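Local atomic coordinates of putative peptidase (Bacteroides fragilis, PDB entry 5DYN), a protein that is probably a cysteine protease of the clostripain family, linked to activation of the Bacteroides fragilis toxin, and is represented here by an N-terminal piece. Residues Arg16-Tyr21 with Gly51-Tyr56. Residues are numbered along the deposited sequence; the frame is centred on the assembly and turned at random.
Sequences RTVLVY and GNLLVY
Residues Arg16-Tyr21 and Gly51-Tyr56 run side by side as parallel strands, their axes 4.6 Å apart at closest approach and their N-to-C directions 18° apart. Asn52 N, Leu54 N and Tyr56 N donate to the carbonyls of Arg16, Val18 and Val20, and Val18 N and Val20 N donate in return to Asn52 O and Leu54 O. Thr17, Leu19 and Tyr21 share one face of the sheet with Asn52, Leu54 and Tyr56. At the strand ends on this face, Tyr21 and Tyr56 lie alongside each other, pointing the same way, in an offset stack with ring centroids 4.6 Å apart and planes at 30°. Tyr56 CD2 sits over the centre of the Tyr21 ring, and Tyr56 CE2 comes within 3.6 Å of Tyr21 CZ. Both hydroxyls hydrogen-bond to Ser89, Tyr21 OH at its backbone carbonyl and Tyr56 OH at its side chain, which holds the paired rings at their far ends; Tyr56 OH also bonds to NE2 of Gln87, a sodium ligand. At the other end, Asn52 ND2 makes a long, bent hydrogen bond of 3.2 Å to Thr17 OG1, which lies 30° out of the amide plane; Thr17 OG1 also bonds to Tyr106 O, and Asn52 OD1 to Arg67. On the reverse face the Leu53 side chain extends with CG opposite the backbone N, and its CD1 methyl meets Val20 CG2 at 3.7 Å. The strands are the two arms of a beta-alpha-beta crossover whose helix 29-43 covers part of this face, Met39 lying against Val20, Leu53 and Val55; Phe73 of a neighbouring subunit packs on Val18 and Leu53, and Arg16 forms a salt bridge to Asp26 of that subunit. Helix 92-105 packs on the tyrosine face through Met95, Val98 and Ala102, while strands 110-116 and 64-70 flank the pair within the mixed sheet.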
ATOM      1  N   ARG A  16      -7.806 -19.379  -7.678  1.00 54.85           N
ATOM      2  CA  ARG A  16      -7.473 -17.969  -7.491  1.00 51.20           C
ATOM      3  C   ARG A  16      -6.301 -17.548  -8.370  1.00 48.40           C
ATOM      4  O   ARG A  16      -5.347 -18.303  -8.552  1.00 53.84           O
ATOM      5  CB  ARG A  16      -7.149 -17.678  -6.025  1.00 48.40           C
ATOM      6  CG  ARG A  16      -7.033 -16.192  -5.721  1.00 52.01           C
ATOM      7  CD  ARG A  16      -6.224 -15.936  -4.466  1.00 49.43           C
ATOM      8  NE  ARG A  16      -6.852 -16.491  -3.269  1.00 54.64           N
ATOM      9  CZ  ARG A  16      -7.673 -15.816  -2.469  1.00 52.07           C
ATOM     10  NH1 ARG A  16      -7.976 -14.552  -2.735  1.00 42.79           N
ATOM     11  NH2 ARG A  16      -8.193 -16.407  -1.401  1.00 49.75           N
ATOM     12  N   THR A  17      -6.377 -16.336  -8.913  1.00 51.55           N
ATOM     13  CA  THR A  17      -5.288 -15.778  -9.710  1.00 48.31           C
ATOM     14  C   THR A  17      -4.731 -14.514  -9.063  1.00 48.74           C
ATOM     15  O   THR A  17      -5.477 -13.584  -8.755  1.00 41.33           O
ATOM     16  CB  THR A  17      -5.741 -15.451 -11.146  1.00 48.79           C
ATOM     17  OG1 THR A  17      -6.127 -16.657 -11.818  1.00 54.59           O
ATOM     18  CG2 THR A  17      -4.614 -14.783 -11.924  1.00 39.27           C
ATOM     19  N   VAL A  18      -3.419 -14.487  -8.854  1.00 47.54           N
ATOM     20  CA  VAL A  18      -2.767 -13.318  -8.277  1.00 38.08           C
ATOM     21  C   VAL A  18      -1.672 -12.797  -9.200  1.00 36.37           C
ATOM     22  O   VAL A  18      -0.760 -13.532  -9.574  1.00 37.31           O
ATOM     23  CB  VAL A  18      -2.158 -13.631  -6.895  1.00 38.78           C
ATOM     24  CG1 VAL A  18      -1.428 -12.411  -6.345  1.00 34.28           C
ATOM     25  CG2 VAL A  18      -3.238 -14.097  -5.928  1.00 35.69           C
ATOM     26  N   LEU A  19      -1.773 -11.526  -9.573  1.00 37.32           N
ATOM     27  CA  LEU A  19      -0.743 -10.879 -10.374  1.00 34.31           C
ATOM     28  C   LEU A  19       0.155 -10.027  -9.486  1.00 42.90           C
ATOM     29  O   LEU A  19      -0.325  -9.137  -8.782  1.00 44.22           O
ATOM     30  CB  LEU A  19      -1.372 -10.019 -11.472  1.00 38.83           C
ATOM     31  CG  LEU A  19      -0.454  -9.062 -12.237  1.00 36.90           C
ATOM     32  CD1 LEU A  19       0.646  -9.817 -12.964  1.00 38.85           C
ATOM     33  CD2 LEU A  19      -1.258  -8.218 -13.211  1.00 32.12           C
ATOM     34  N   VAL A  20       1.454 -10.310  -9.510  1.00 37.81           N
ATOM     35  CA  VAL A  20       2.415  -9.495  -8.777  1.00 32.31           C
ATOM     36  C   VAL A  20       3.092  -8.524  -9.737  1.00 37.17           C
ATOM     37  O   VAL A  20       3.842  -8.932 -10.625  1.00 37.70           O
ATOM     38  CB  VAL A  20       3.471 -10.354  -8.062  1.00 34.01           C
ATOM     39  CG1 VAL A  20       4.475  -9.470  -7.344  1.00 31.09           C
ATOM     40  CG2 VAL A  20       2.799 -11.298  -7.077  1.00 32.81           C
ATOM     41  N   TYR A  21       2.807  -7.237  -9.562  1.00 36.20           N
ATOM     42  CA  TYR A  21       3.287  -6.205 -10.473  1.00 35.82           C
ATOM     43  C   TYR A  21       4.530  -5.519  -9.912  1.00 30.01           C
ATOM     44  O   TYR A  21       4.442  -4.725  -8.978  1.00 31.61           O
ATOM     45  CB  TYR A  21       2.183  -5.175 -10.735  1.00 32.52           C
ATOM     46  CG  TYR A  21       2.382  -4.358 -11.993  1.00 33.11           C
ATOM     47  CD1 TYR A  21       3.236  -3.262 -12.006  1.00 35.88           C
ATOM     48  CD2 TYR A  21       1.715  -4.680 -13.167  1.00 32.89           C
ATOM     49  CE1 TYR A  21       3.423  -2.515 -13.153  1.00 36.74           C
ATOM     50  CE2 TYR A  21       1.895  -3.937 -14.320  1.00 33.05           C
ATOM     51  CZ  TYR A  21       2.749  -2.854 -14.306  1.00 31.31           C
ATOM     52  OH  TYR A  21       2.931  -2.106 -15.447  1.00 31.83           O
ATOM     53  N   GLY A  51      -4.422 -22.489  -8.236  1.00 58.02           N
ATOM     54  CA  GLY A  51      -3.818 -21.203  -7.933  1.00 52.33           C
ATOM     55  C   GLY A  51      -2.867 -20.741  -9.021  1.00 54.45           C
ATOM     56  O   GLY A  51      -1.964 -21.476  -9.423  1.00 57.50           O
ATOM     57  N   ASN A  52      -3.070 -19.518  -9.501  1.00 52.42           N
ATOM     58  CA  ASN A  52      -2.221 -18.952 -10.542  1.00 42.09           C
ATOM     59  C   ASN A  52      -1.448 -17.732 -10.062  1.00 46.83           C
ATOM     60  O   ASN A  52      -2.017 -16.648  -9.910  1.00 48.34           O
ATOM     61  CB  ASN A  52      -3.055 -18.572 -11.766  1.00 51.03           C
ATOM     62  CG  ASN A  52      -3.856 -19.733 -12.311  1.00 56.56           C
ATOM     63  OD1 ASN A  52      -3.318 -20.607 -12.992  1.00 54.57           O
ATOM     64  ND2 ASN A  52      -5.153 -19.743 -12.025  1.00 51.12           N
ATOM     65  N   LEU A  53      -0.152 -17.906  -9.821  1.00 43.28           N
ATOM     66  CA  LEU A  53       0.704 -16.780  -9.471  1.00 40.14           C
ATOM     67  C   LEU A  53       1.415 -16.241 -10.699  1.00 38.65           C
ATOM     68  O   LEU A  53       2.377 -16.834 -11.189  1.00 40.48           O
ATOM     69  CB  LEU A  53       1.733 -17.168  -8.415  1.00 39.04           C
ATOM     70  CG  LEU A  53       2.650 -16.024  -7.969  1.00 38.87           C
ATOM     71  CD1 LEU A  53       1.830 -14.869  -7.403  1.00 39.78           C
ATOM     72  CD2 LEU A  53       3.677 -16.502  -6.954  1.00 34.29           C
ATOM     73  N   LEU A  54       0.935 -15.110 -11.193  1.00 41.79           N
ATOM     74  CA  LEU A  54       1.564 -14.459 -12.326  1.00 40.52           C
ATOM     75  C   LEU A  54       2.462 -13.338 -11.827  1.00 36.47           C
ATOM     76  O   LEU A  54       2.162 -12.679 -10.833  1.00 34.35           O
ATOM     77  CB  LEU A  54       0.512 -13.933 -13.304  1.00 34.85           C
ATOM     78  CG  LEU A  54       0.028 -14.932 -14.363  1.00 41.94           C
ATOM     79  CD1 LEU A  54      -0.536 -16.207 -13.754  1.00 40.35           C
ATOM     80  CD2 LEU A  54      -1.004 -14.290 -15.255  1.00 48.06           C
ATOM     81  N   VAL A  55       3.578 -13.137 -12.512  1.00 39.05           N
ATOM     82  CA  VAL A  55       4.548 -12.142 -12.095  1.00 35.73           C
ATOM     83  C   VAL A  55       4.953 -11.261 -13.260  1.00 36.21           C
ATOM     84  O   VAL A  55       5.470 -11.743 -14.267  1.00 41.40           O
ATOM     85  CB  VAL A  55       5.812 -12.799 -11.498  1.00 41.38           C
ATOM     86  CG1 VAL A  55       6.959 -11.806 -11.449  1.00 37.76           C
ATOM     87  CG2 VAL A  55       5.523 -13.374 -10.117  1.00 35.36           C
ATOM     88  N   TYR A  56       4.704  -9.966 -13.128  1.00 37.75           N
ATOM     89  CA  TYR A  56       5.255  -8.999 -14.060  1.00 35.99           C
ATOM     90  C   TYR A  56       6.478  -8.359 -13.412  1.00 34.64           C
ATOM     91  O   TYR A  56       6.378  -7.745 -12.350  1.00 35.15           O
ATOM     92  CB  TYR A  56       4.217  -7.941 -14.441  1.00 31.41           C
ATOM     93  CG  TYR A  56       4.775  -6.846 -15.317  1.00 34.99           C
ATOM     94  CD1 TYR A  56       4.946  -7.042 -16.681  1.00 36.53           C
ATOM     95  CD2 TYR A  56       5.144  -5.620 -14.779  1.00 28.72           C
ATOM     96  CE1 TYR A  56       5.461  -6.044 -17.485  1.00 37.97           C
ATOM     97  CE2 TYR A  56       5.661  -4.619 -15.572  1.00 28.87           C
ATOM     98  CZ  TYR A  56       5.818  -4.836 -16.926  1.00 35.08           C
ATOM     99  OH  TYR A  56       6.335  -3.839 -17.723  1.00 37.36           O
TER